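Side-chain contacts in methylocystis parvus OBBP MbnE (Methylocystis parvus OBBP, PDB 5ICQ), which serves as a periplasmic binding protein of the methanobactin transport machinery and probably captures methanobactin for delivery to its uptake system: residues Lys48-Phe53 and Thr109-Ile114; Val148-Asp153 and His206-Glu211; Glu447-Asp452 and Gln484-Lys489; Ser515-Ala518 and Ser522-Asn525. All coordinates share one frame; numbering follows the deposited sequence.

Contact 1. Residues Lys48-Phe53 and Thr109-Ile114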
loop_
_atom_site.group_PDB
_atom_site.type_symbol
_atom_site.label_atom_id
_atom_site.label_comp_id
_atom_site.label_asym_id
_atom_site.label_seq_id
_atom_site.Cartn_x
_atom_site.Cartn_y
_atom_site.Cartn_z
ATOM N N LYS A 48 17.340 9.502 -20.639
ATOM C CA LYS A 48 16.851 10.877 -20.622
ATOM C C LYS A 48 15.860 11.143 -21.748
ATOM O O LYS A 48 14.895 11.895 -21.566
ATOM C CB LYS A 48 18.030 11.851 -20.715
ATOM C CG LYS A 48 17.625 13.318 -20.611
ATOM C CD LYS A 48 18.826 14.255 -20.673
ATOM C CE LYS A 48 19.532 14.174 -22.018
ATOM N NZ LYS A 48 20.483 15.305 -22.220
ATOM N N ASP A 49 16.053 10.505 -22.902
ATOM C CA ASP A 49 15.251 10.764 -24.091
ATOM C C ASP A 49 14.197 9.689 -24.342
ATOM O O ASP A 49 13.777 9.498 -25.489
ATOM C CB ASP A 49 16.169 10.898 -25.306
ATOM C CG ASP A 49 16.880 9.596 -25.645
ATOM O OD1 ASP A 49 17.001 8.725 -24.754
ATOM O OD2 ASP A 49 17.318 9.444 -26.804
ATOM N N PHE A 50 13.758 8.978 -23.298
ATOM C CA PHE A 50 12.734 7.959 -23.496
ATOM C C PHE A 50 11.488 8.580 -24.129
ATOM O O PHE A 50 11.160 9.748 -23.899
ATOM C CB PHE A 50 12.373 7.274 -22.164
ATOM C CG PHE A 50 11.508 8.117 -21.249
ATOM C CD1 PHE A 50 12.081 9.005 -20.349
ATOM C CD2 PHE A 50 10.118 8.007 -21.286
ATOM C CE1 PHE A 50 11.288 9.787 -19.508
ATOM C CE2 PHE A 50 9.322 8.784 -20.443
ATOM C CZ PHE A 50 9.912 9.675 -19.560
ATOM N N ASP A 51 10.802 7.785 -24.945
ATOM C CA ASP A 51 9.639 8.261 -25.682
ATOM C C ASP A 51 8.347 8.131 -24.888
ATOM O O ASP A 51 7.468 8.986 -25.002
ATOM C CB ASP A 51 9.492 7.496 -26.998
ATOM C CG ASP A 51 8.290 7.958 -27.799
ATOM O OD1 ASP A 51 8.373 9.043 -28.410
ATOM O OD2 ASP A 51 7.257 7.253 -27.798
ATOM N N HIS A 52 8.205 7.059 -24.113
ATOM C CA HIS A 52 7.001 6.829 -23.321
ATOM C C HIS A 52 7.341 5.817 -22.242
ATOM O O HIS A 52 8.359 5.120 -22.325
ATOM C CB HIS A 52 5.846 6.321 -24.194
ATOM C CG HIS A 52 6.178 5.079 -24.971
ATOM N ND1 HIS A 52 6.854 5.109 -26.174
ATOM C CD2 HIS A 52 5.942 3.771 -24.704
ATOM C CE1 HIS A 52 7.024 3.873 -26.612
ATOM N NE2 HIS A 52 6.475 3.042 -25.743
ATOM N N PHE A 53 6.485 5.742 -21.227
ATOM C CA PHE A 53 6.657 4.708 -20.212
ATOM C C PHE A 53 6.430 3.336 -20.848
ATOM O O PHE A 53 5.546 3.187 -21.691
ATOM C CB PHE A 53 5.673 4.905 -19.055
ATOM C CG PHE A 53 6.049 6.017 -18.094
ATOM C CD1 PHE A 53 7.254 6.702 -18.217
ATOM C CD2 PHE A 53 5.202 6.342 -17.044
ATOM C CE1 PHE A 53 7.601 7.714 -17.320
ATOM C CE2 PHE A 53 5.538 7.359 -16.139
ATOM C CZ PHE A 53 6.732 8.032 -16.267
ATOM N N THR A 109 10.538 5.577 -8.896
ATOM C CA THR A 109 11.275 6.487 -9.769
ATOM C C THR A 109 10.305 7.482 -10.384
ATOM O O THR A 109 9.194 7.111 -10.782
ATOM C CB THR A 109 12.034 5.755 -10.894
ATOM O OG1 THR A 109 12.942 4.799 -10.333
ATOM C CG2 THR A 109 12.851 6.745 -11.738
ATOM N N LEU A 110 10.727 8.748 -10.444
ATOM C CA LEU A 110 9.903 9.846 -10.932
ATOM C C LEU A 110 10.511 10.448 -12.192
ATOM O O LEU A 110 11.731 10.520 -12.323
ATOM C CB LEU A 110 9.777 10.942 -9.873
ATOM C CG LEU A 110 9.292 10.439 -8.516
ATOM C CD1 LEU A 110 9.305 11.589 -7.517
ATOM C CD2 LEU A 110 7.883 9.857 -8.651
ATOM N N TYR A 111 9.652 10.919 -13.096
ATOM C CA TYR A 111 10.057 11.492 -14.371
ATOM C C TYR A 111 9.332 12.813 -14.591
ATOM O O TYR A 111 8.362 13.109 -13.892
ATOM C CB TYR A 111 9.770 10.502 -15.510
ATOM C CG TYR A 111 10.689 9.293 -15.417
ATOM C CD1 TYR A 111 12.004 9.360 -15.875
ATOM C CD2 TYR A 111 10.249 8.097 -14.841
ATOM C CE1 TYR A 111 12.863 8.253 -15.776
ATOM C CE2 TYR A 111 11.094 6.981 -14.745
ATOM C CZ TYR A 111 12.405 7.077 -15.206
ATOM O OH TYR A 111 13.269 5.986 -15.103
ATOM N N PRO A 112 9.827 13.665 -15.499
ATOM C CA PRO A 112 9.286 15.033 -15.588
ATOM C C PRO A 112 7.790 15.075 -15.879
ATOM O O PRO A 112 7.250 14.281 -16.660
ATOM C CB PRO A 112 10.091 15.666 -16.732
ATOM C CG PRO A 112 11.445 14.931 -16.670
ATOM C CD PRO A 112 11.050 13.504 -16.309
ATOM N N LEU A 113 7.126 16.033 -15.234
ATOM C CA LEU A 113 5.741 16.370 -15.535
ATOM C C LEU A 113 5.659 17.895 -15.525
ATOM O O LEU A 113 6.225 18.539 -16.414
ATOM C CB LEU A 113 4.773 15.712 -14.541
ATOM C CG LEU A 113 3.273 15.751 -14.914
ATOM C CD1 LEU A 113 3.024 15.430 -16.409
ATOM C CD2 LEU A 113 2.454 14.816 -14.028
ATOM N N ILE A 114 5.012 18.493 -14.521
ATOM C CA ILE A 114 4.989 19.956 -14.453
ATOM C C ILE A 114 6.408 20.510 -14.322
ATOM O O ILE A 114 6.742 21.549 -14.907
ATOM C CB ILE A 114 4.076 20.431 -13.309
ATOM C CG1 ILE A 114 2.611 20.196 -13.673
ATOM C CG2 ILE A 114 4.304 21.922 -13.013
ATOM C CD1 ILE A 114 1.651 20.368 -12.498
#
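Y111 presents the root of its ring to two phenylalanines, F50 and F53, and the three side chains form an aromatic cluster where the loop segment 48-53 passes strand 109-112. F50 meets the CD1 side of the tyrosine, and F53 the CD2 side and CB. F50 brings CE1 to 3.7 Å from Y111 CD1, while F53 CE1 lies 3.6 Å from Y111 CD2. F53 also has Y111 CB in the plane of its ring, with CZ 4.0 Å from that carbon. The CB of F53 does not itself point at the strand; with CG anti to the carbonyl carbon (chi1 -77°), the far end of the ring swings in to meet the tyrosine.

As ring pairs, both contacts are oblique. The F50 and Y111 planes stand at 66° with centroids 5.2 Å apart, and those of F53 and Y111 at 63° with centroids separated by 5.6 Å.

The polar bonds lie at the tyrosine hydroxyl and in the loop. Y111 OH hydrogen-bonds to E106 OE2 and to the backbone N of L46, which anchors the far end of the ring. In the loop, H52 ND1 donates to the anti lone pair of D51 OD2 at 2.7 Å, and the other oxygen of D51 forms a salt bridge with R255. Replacing Y111 by an alanine would probably deprive F50 and F53 of their common neighbour and E106 of its hydroxyl partner.

This is hydrophobic packing of an N-terminal loop against strand 109-120 of the antiparallel sheet, in a protein of solute-binding family 5.

Contact 2. Residues Val148-Asp153 and His206-Glu211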
loop_
_atom_site.group_PDB
_atom_site.type_symbol
_atom_site.label_atom_id
_atom_site.label_comp_id
_atom_site.label_asym_id
_atom_site.label_seq_id
_atom_site.Cartn_x
_atom_site.Cartn_y
_atom_site.Cartn_z
ATOM N N VAL A 148 3.180 26.551 -6.901
ATOM C CA VAL A 148 3.833 25.470 -6.164
ATOM C C VAL A 148 4.024 25.857 -4.703
ATOM O O VAL A 148 3.793 25.044 -3.801
ATOM C CB VAL A 148 5.171 25.099 -6.827
ATOM C CG1 VAL A 148 5.871 23.980 -6.032
ATOM C CG2 VAL A 148 4.951 24.678 -8.274
ATOM N N LEU A 149 4.462 27.098 -4.446
ATOM C CA LEU A 149 4.659 27.539 -3.064
ATOM C C LEU A 149 3.329 27.685 -2.334
ATOM O O LEU A 149 3.238 27.393 -1.135
ATOM C CB LEU A 149 5.429 28.861 -3.038
ATOM C CG LEU A 149 6.888 28.797 -3.505
ATOM C CD1 LEU A 149 7.541 30.173 -3.415
ATOM C CD2 LEU A 149 7.674 27.777 -2.691
ATOM N N PHE A 150 2.300 28.175 -3.029
ATOM C CA PHE A 150 0.956 28.217 -2.458
ATOM C C PHE A 150 0.491 26.825 -2.046
ATOM O O PHE A 150 -0.079 26.640 -0.961
ATOM C CB PHE A 150 -0.002 28.827 -3.484
ATOM C CG PHE A 150 -1.460 28.523 -3.240
ATOM C CD1 PHE A 150 -2.192 29.278 -2.337
ATOM C CD2 PHE A 150 -2.103 27.514 -3.941
ATOM C CE1 PHE A 150 -3.537 29.025 -2.113
ATOM C CE2 PHE A 150 -3.452 27.242 -3.718
ATOM C CZ PHE A 150 -4.174 28.013 -2.801
ATOM N N SER A 151 0.730 25.830 -2.907
ATOM C CA SER A 151 0.290 24.470 -2.613
ATOM C C SER A 151 1.088 23.876 -1.464
ATOM O O SER A 151 0.525 23.208 -0.587
ATOM C CB SER A 151 0.423 23.601 -3.864
ATOM O OG SER A 151 -0.369 24.105 -4.931
ATOM N N PHE A 152 2.405 24.090 -1.474
ATOM C CA PHE A 152 3.254 23.627 -0.382
ATOM C C PHE A 152 2.795 24.203 0.952
ATOM O O PHE A 152 2.620 23.467 1.928
ATOM C CB PHE A 152 4.706 24.013 -0.666
ATOM C CG PHE A 152 5.644 23.738 0.476
ATOM C CD1 PHE A 152 6.112 22.453 0.710
ATOM C CD2 PHE A 152 6.070 24.767 1.306
ATOM C CE1 PHE A 152 6.984 22.195 1.764
ATOM C CE2 PHE A 152 6.944 24.513 2.363
ATOM C CZ PHE A 152 7.399 23.225 2.585
ATOM N N ASP A 153 2.593 25.523 1.010
ATOM C CA ASP A 153 2.157 26.155 2.258
ATOM C C ASP A 153 0.799 25.636 2.715
ATOM O O ASP A 153 0.592 25.385 3.910
ATOM C CB ASP A 153 2.095 27.669 2.090
ATOM C CG ASP A 153 3.461 28.293 1.955
ATOM O OD1 ASP A 153 4.429 27.728 2.512
ATOM O OD2 ASP A 153 3.559 29.357 1.307
ATOM N N HIS A 206 -4.896 31.030 -8.026
ATOM C CA HIS A 206 -5.935 31.946 -8.493
ATOM C C HIS A 206 -7.346 31.369 -8.401
ATOM O O HIS A 206 -8.314 32.111 -8.620
ATOM C CB HIS A 206 -5.648 32.357 -9.940
ATOM C CG HIS A 206 -5.937 31.278 -10.937
ATOM N ND1 HIS A 206 -5.084 30.214 -11.155
ATOM C CD2 HIS A 206 -6.986 31.096 -11.775
ATOM C CE1 HIS A 206 -5.600 29.421 -12.081
ATOM N NE2 HIS A 206 -6.751 29.937 -12.479
ATOM N N ALA A 207 -7.502 30.077 -8.082
ATOM C CA ALA A 207 -8.815 29.455 -8.183
ATOM C C ALA A 207 -9.180 28.545 -7.013
ATOM O O ALA A 207 -10.194 27.841 -7.098
ATOM C CB ALA A 207 -8.918 28.657 -9.483
ATOM N N LEU A 208 -8.399 28.512 -5.938
ATOM C CA LEU A 208 -8.690 27.650 -4.794
ATOM C C LEU A 208 -8.940 28.536 -3.585
ATOM O O LEU A 208 -8.075 29.336 -3.213
ATOM C CB LEU A 208 -7.543 26.671 -4.517
ATOM C CG LEU A 208 -7.756 25.573 -3.463
ATOM C CD1 LEU A 208 -6.791 24.417 -3.683
ATOM C CD2 LEU A 208 -7.587 26.093 -2.040
ATOM N N ASP A 209 -10.114 28.384 -2.974
ATOM C CA ASP A 209 -10.478 29.114 -1.761
ATOM C C ASP A 209 -9.869 28.393 -0.562
ATOM O O ASP A 209 -10.307 27.295 -0.211
ATOM C CB ASP A 209 -12.000 29.188 -1.648
ATOM C CG ASP A 209 -12.477 30.033 -0.469
ATOM O OD1 ASP A 209 -11.709 30.240 0.493
ATOM O OD2 ASP A 209 -13.643 30.481 -0.509
ATOM N N VAL A 210 -8.861 28.998 0.075
ATOM C CA VAL A 210 -8.156 28.252 1.113
ATOM C C VAL A 210 -9.048 28.031 2.331
ATOM O O VAL A 210 -8.888 27.035 3.047
ATOM C CB VAL A 210 -6.832 28.943 1.496
ATOM C CG1 VAL A 210 -6.028 29.280 0.248
ATOM C CG2 VAL A 210 -7.080 30.177 2.318
ATOM N N GLU A 211 -10.012 28.925 2.580
ATOM C CA GLU A 211 -10.874 28.748 3.749
ATOM C C GLU A 211 -11.839 27.578 3.574
ATOM O O GLU A 211 -12.260 26.974 4.569
ATOM C CB GLU A 211 -11.632 30.045 4.042
ATOM C CG GLU A 211 -10.890 30.993 4.985
ATOM C CD GLU A 211 -9.677 31.633 4.353
ATOM O OE1 GLU A 211 -9.737 31.944 3.143
ATOM O OE2 GLU A 211 -8.662 31.816 5.064
#
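F150 on helix 148-153 and V210 on the irregular segment 206-211 have the nearest CA atoms across this contact, 9.8 Å apart, a gap filled by F150 from one side and V210 and L208 from the other. The helical segment is regular, with F152 N bonded to V148 O and D153 N to L149 O, and it forms part of the longer helix 145-158. The opposing chain runs through L208 and D209 and then bends at an Asx turn, in which D209 OD1 accepts from E211 N at 3.0 Å. That bond is not straight (133° at the hydrogen), and the donor meets the anti side of the carboxylate 29° out of its plane.

The helix belongs to a layer packed on an antiparallel sheet: V148, L149 and F152 rest on strands 172-175 and 180-184, whereas F150 leaves the helix toward the loop that follows helix 193-198. Nearby, S151 OG accepts from the backbone N of L203, a polar tie to the same connection.

F150 reaches across with CG anti to its backbone N (chi1 161°), and it is the rim of the ring that does the touching. V210 CG1 approaches close to the ring plane and comes to 3.4 Å from F150 CE1, a tight fit for two carbons, and to 3.8 Å from F150 CZ. L208 meets the same corner less closely. Its CD2 also lies near the plane of the ring, 4.0 Å from F150 CZ, and L208 CB is equally distant from that atom.

Contact 3. Residues Glu447-Asp452 and Gln484-Lys489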
loop_
_atom_site.group_PDB
_atom_site.type_symbol
_atom_site.label_atom_id
_atom_site.label_comp_id
_atom_site.label_asym_id
_atom_site.label_seq_id
_atom_site.Cartn_x
_atom_site.Cartn_y
_atom_site.Cartn_z
ATOM N N GLU A 447 -7.880 -13.417 24.807
ATOM C CA GLU A 447 -8.998 -13.043 23.957
ATOM C C GLU A 447 -8.480 -12.537 22.620
ATOM O O GLU A 447 -7.526 -11.751 22.582
ATOM C CB GLU A 447 -9.829 -11.958 24.639
ATOM C CG GLU A 447 -10.888 -11.336 23.749
ATOM C CD GLU A 447 -11.422 -10.043 24.349
ATOM O OE1 GLU A 447 -12.454 -10.077 25.036
ATOM O OE2 GLU A 447 -10.781 -8.998 24.149
ATOM N N ILE A 448 -9.107 -12.974 21.524
ATOM C CA ILE A 448 -8.875 -12.389 20.201
ATOM C C ILE A 448 -10.021 -11.439 19.906
ATOM O O ILE A 448 -11.173 -11.870 19.784
ATOM C CB ILE A 448 -8.786 -13.459 19.098
ATOM C CG1 ILE A 448 -7.680 -14.476 19.397
ATOM C CG2 ILE A 448 -8.560 -12.781 17.716
ATOM C CD1 ILE A 448 -7.632 -15.634 18.379
ATOM N N MET A 449 -9.718 -10.154 19.752
ATOM C CA MET A 449 -10.748 -9.180 19.415
ATOM C C MET A 449 -10.902 -9.124 17.900
ATOM O O MET A 449 -9.910 -8.978 17.182
ATOM C CB MET A 449 -10.385 -7.799 19.972
ATOM C CG MET A 449 -11.338 -6.705 19.550
ATOM S SD MET A 449 -10.892 -5.083 20.256
ATOM C CE MET A 449 -9.449 -4.639 19.286
ATOM N N VAL A 450 -12.142 -9.242 17.409
ATOM C CA VAL A 450 -12.395 -9.223 15.973
ATOM C C VAL A 450 -13.480 -8.201 15.647
ATOM O O VAL A 450 -14.273 -7.799 16.497
ATOM C CB VAL A 450 -12.794 -10.611 15.420
ATOM C CG1 VAL A 450 -11.653 -11.619 15.594
ATOM C CG2 VAL A 450 -14.068 -11.120 16.094
ATOM N N LYS A 451 -13.505 -7.782 14.379
ATOM C CA LYS A 451 -14.411 -6.723 13.953
ATOM C C LYS A 451 -15.498 -7.164 12.984
ATOM O O LYS A 451 -16.460 -6.416 12.793
ATOM C CB LYS A 451 -13.623 -5.570 13.315
ATOM C CG LYS A 451 -13.059 -5.875 11.940
ATOM C CD LYS A 451 -12.514 -4.591 11.308
ATOM C CE LYS A 451 -11.928 -4.831 9.931
ATOM N NZ LYS A 451 -11.564 -3.534 9.284
ATOM N N ASP A 452 -15.393 -8.346 12.375
ATOM C CA ASP A 452 -16.448 -8.788 11.466
ATOM C C ASP A 452 -16.493 -10.313 11.442
ATOM O O ASP A 452 -15.704 -10.981 12.110
ATOM C CB ASP A 452 -16.258 -8.188 10.065
ATOM C CG ASP A 452 -14.916 -8.536 9.433
ATOM O OD1 ASP A 452 -14.427 -9.676 9.584
ATOM O OD2 ASP A 452 -14.356 -7.667 8.732
ATOM N N GLN A 484 -12.443 0.294 17.290
ATOM C CA GLN A 484 -11.513 1.373 16.974
ATOM C C GLN A 484 -10.896 1.952 18.241
ATOM O O GLN A 484 -9.687 2.206 18.292
ATOM C CB GLN A 484 -12.228 2.463 16.172
ATOM C CG GLN A 484 -11.442 3.768 16.077
ATOM C CD GLN A 484 -12.244 4.912 15.469
ATOM O OE1 GLN A 484 -11.954 5.368 14.364
ATOM N NE2 GLN A 484 -13.244 5.391 16.199
ATOM N N ARG A 485 -11.708 2.178 19.277
ATOM C CA ARG A 485 -11.157 2.716 20.518
ATOM C C ARG A 485 -10.168 1.745 21.159
ATOM O O ARG A 485 -9.115 2.156 21.668
ATOM C CB ARG A 485 -12.278 3.045 21.500
ATOM C CG ARG A 485 -11.791 3.443 22.874
ATOM C CD ARG A 485 -12.441 4.726 23.356
ATOM N NE ARG A 485 -13.896 4.658 23.281
ATOM C CZ ARG A 485 -14.648 5.495 22.574
ATOM N NH1 ARG A 485 -14.082 6.479 21.889
ATOM N NH2 ARG A 485 -15.965 5.359 22.560
ATOM N N ARG A 486 -10.502 0.458 21.176
ATOM C CA ARG A 486 -9.607 -0.505 21.806
ATOM C C ARG A 486 -8.338 -0.708 20.990
ATOM O O ARG A 486 -7.261 -0.922 21.562
ATOM C CB ARG A 486 -10.339 -1.824 22.042
ATOM C CG ARG A 486 -11.363 -1.703 23.179
ATOM C CD ARG A 486 -12.130 -3.007 23.391
ATOM N NE ARG A 486 -11.201 -4.100 23.689
ATOM C CZ ARG A 486 -11.570 -5.359 23.905
ATOM N NH1 ARG A 486 -12.857 -5.688 23.867
ATOM N NH2 ARG A 486 -10.651 -6.286 24.160
ATOM N N ARG A 487 -8.429 -0.627 19.663
ATOM C CA ARG A 487 -7.216 -0.713 18.863
ATOM C C ARG A 487 -6.304 0.479 19.139
ATOM O O ARG A 487 -5.081 0.320 19.261
ATOM C CB ARG A 487 -7.567 -0.795 17.377
ATOM C CG ARG A 487 -6.364 -0.927 16.466
ATOM C CD ARG A 487 -6.744 -0.740 15.006
ATOM N NE ARG A 487 -7.018 0.664 14.729
ATOM C CZ ARG A 487 -8.100 1.115 14.103
ATOM N NH1 ARG A 487 -9.018 0.265 13.658
ATOM N NH2 ARG A 487 -8.253 2.418 13.910
ATOM N N GLN A 488 -6.892 1.676 19.266
ATOM C CA GLN A 488 -6.115 2.891 19.503
ATOM C C GLN A 488 -5.407 2.862 20.850
ATOM O O GLN A 488 -4.290 3.378 20.982
ATOM C CB GLN A 488 -7.030 4.119 19.416
ATOM C CG GLN A 488 -7.389 4.472 17.978
ATOM C CD GLN A 488 -8.484 5.525 17.887
ATOM O OE1 GLN A 488 -9.129 5.854 18.882
ATOM N NE2 GLN A 488 -8.694 6.057 16.688
ATOM N N LYS A 489 -6.051 2.294 21.867
ATOM C CA LYS A 489 -5.488 2.215 23.204
ATOM C C LYS A 489 -4.701 0.933 23.444
ATOM O O LYS A 489 -4.173 0.753 24.549
ATOM C CB LYS A 489 -6.606 2.338 24.243
ATOM C CG LYS A 489 -7.368 3.655 24.136
ATOM C CD LYS A 489 -8.439 3.792 25.217
ATOM C CE LYS A 489 -8.983 5.224 25.277
ATOM N NZ LYS A 489 -10.057 5.393 26.303
HETATM O O HOH W 1 -13.754 -8.005 25.275
#
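R486 and E447 join helix 484-489 to strand 447-450 through a salt bridge, in which R486 NH2 donates to the syn lone pair of E447 OE2 at 2.7 Å with an angle of 154°. The oxygen lies near the guanidinium plane, although the carboxylate is turned 43° against it. A water completes a second link, donating to E447 OE1 and accepting from R486 NH1 at 2.9 Å. R486 NE donates to the backbone O of D491, which helps fix the rotation of the group.

M449 SD lies over one guanidinium face, offset toward its rim, 3.6 Å from R486 NE. A bend about the CG-SD bond (chi3) carries M449 CE to 4.0 Å from R486 CB. A leucine in place of R486 would probably leave the E447 carboxylate without its charged mate and M449 SD without the flat group beneath it.

The two axes approach to 10.3 Å at 124°. E447 and M449 point to this helix, while I448 and V450 meet helix 453-467. These are the helices of two beta-alpha-beta crossovers, 442-450 to 472-477 and 472-477 to 494-498, and strand 442-450 pairs in parallel with both later strands within a mixed sheet.

Contact 4. Residues Ser515-Ala518 and Ser522-Asn525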
loop_
_atom_site.group_PDB
_atom_site.type_symbol
_atom_site.label_atom_id
_atom_site.label_comp_id
_atom_site.label_asym_id
_atom_site.label_seq_id
_atom_site.Cartn_x
_atom_site.Cartn_y
_atom_site.Cartn_z
ATOM N N SER A 515 10.505 1.537 18.121
ATOM C CA SER A 515 10.325 1.628 19.571
ATOM C C SER A 515 9.585 2.905 19.950
ATOM O O SER A 515 8.797 2.919 20.904
ATOM C CB SER A 515 11.686 1.611 20.268
ATOM O OG SER A 515 12.382 0.406 20.017
ATOM N N ALA A 516 9.854 3.994 19.224
ATOM C CA ALA A 516 9.258 5.292 19.548
ATOM C C ALA A 516 7.733 5.267 19.458
ATOM O O ALA A 516 7.061 6.011 20.183
ATOM C CB ALA A 516 9.818 6.370 18.619
ATOM N N THR A 517 7.164 4.425 18.596
ATOM C CA THR A 517 5.715 4.381 18.446
ATOM C C THR A 517 5.079 3.194 19.148
ATOM O O THR A 517 3.852 3.048 19.091
ATOM C CB THR A 517 5.319 4.351 16.968
ATOM O OG1 THR A 517 5.873 3.190 16.333
ATOM C CG2 THR A 517 5.802 5.620 16.257
ATOM N N ALA A 518 5.877 2.347 19.807
ATOM C CA ALA A 518 5.330 1.139 20.422
ATOM C C ALA A 518 4.305 1.448 21.511
ATOM O O ALA A 518 3.429 0.619 21.784
ATOM C CB ALA A 518 6.457 0.290 21.011
ATOM N N SER A 522 -2.928 5.224 19.190
ATOM C CA SER A 522 -3.361 5.270 17.797
ATOM C C SER A 522 -2.259 4.958 16.797
ATOM O O SER A 522 -2.490 5.085 15.596
ATOM C CB SER A 522 -3.983 6.627 17.429
ATOM O OG SER A 522 -5.097 6.902 18.251
ATOM N N SER A 523 -1.075 4.539 17.237
ATOM C CA SER A 523 -0.055 4.269 16.236
ATOM C C SER A 523 -0.330 2.934 15.548
ATOM O O SER A 523 -1.125 2.113 16.016
ATOM C CB SER A 523 1.345 4.272 16.861
ATOM O OG SER A 523 1.679 2.998 17.378
ATOM N N PHE A 524 0.356 2.719 14.425
ATOM C CA PHE A 524 0.279 1.478 13.658
ATOM C C PHE A 524 1.074 0.337 14.274
ATOM O O PHE A 524 1.007 -0.787 13.763
ATOM C CB PHE A 524 0.774 1.713 12.231
ATOM C CG PHE A 524 -0.070 2.688 11.462
ATOM C CD1 PHE A 524 -1.384 2.917 11.826
ATOM C CD2 PHE A 524 0.441 3.381 10.378
ATOM C CE1 PHE A 524 -2.171 3.818 11.125
ATOM C CE2 PHE A 524 -0.349 4.282 9.676
ATOM C CZ PHE A 524 -1.650 4.493 10.053
ATOM N N ASN A 525 1.814 0.592 15.345
ATOM C CA ASN A 525 2.659 -0.436 15.953
ATOM C C ASN A 525 1.813 -1.259 16.929
ATOM O O ASN A 525 1.911 -1.142 18.153
ATOM C CB ASN A 525 3.862 0.211 16.635
ATOM C CG ASN A 525 4.922 -0.807 17.050
ATOM O OD1 ASN A 525 4.641 -2.000 17.164
ATOM N ND2 ASN A 525 6.140 -0.328 17.295
#
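The side-chain amide of N525 has A518 above one of its faces: A518 CA stands 3.5 Å from N525 ND2, and A518 CB is 3.8 Å from the same nitrogen. T517 OG1 comes in at the edge of the amide, close to its plane, 3.6 Å from N525 CB. With CG anti to the backbone N (chi1 -169°), the amide extends from the chain into this position beneath A518.

The segment carrying the amide is shaped by an ST turn. S523 OG accepts from N525 N at 3.2 Å with an angle of 156°, so the serine holds the backbone at the base of the asparagine side chain. The same hydroxyl gives its proton across the contact to T517 O, and one small side chain therefore both closes its own turn and ties it to the preceding one. On that other side, A518 N bonds to S515 O at 3.2 Å, within the tight bend that follows helix 508-513.

The hydroxyl of T517 and the amide nitrogen of N525 find backbone carbonyls. T517 OG1 has M511 O as its strongest partner, with R510 O and S514 O also in bonding range, and so sits among carbonyls at the end of helix 508-513. N525 ND2 donates to A529 O, farther along the loop that leads to helix 532-543. R329 NH2, from elsewhere in the chain, donates to A518 O.

In the bond between the segments, S523 OG lies 2.8 Å from T517 O, at a C=O...donor angle of 144° and tilted out of the carbonyl plane.

Overall arrangement
Contacts 1 and 4 are buried, contact 3 is partly so, and contact 2 lies at the surface. Chemistry does not simply follow burial: contacts 1 and 2 meet through apolar side chains, mainly aromatic rings in the first and a ring rim with aliphatic groups in the second, whereas contact 3 joins a salt bridge to methionine packing and contact 4 uses backbone carbonyls and small polar groups. The centres of the two apolar contacts are 26 Å apart, though their nearest atoms come to about 6 Å, without touching. Contact 1 is across the chain's centre from contacts 3 and 4, which touch: Q488 O lies 2.9 Å from S522 N, probably a hydrogen bond, connecting helix 480-489 to the loop after helix 508-513.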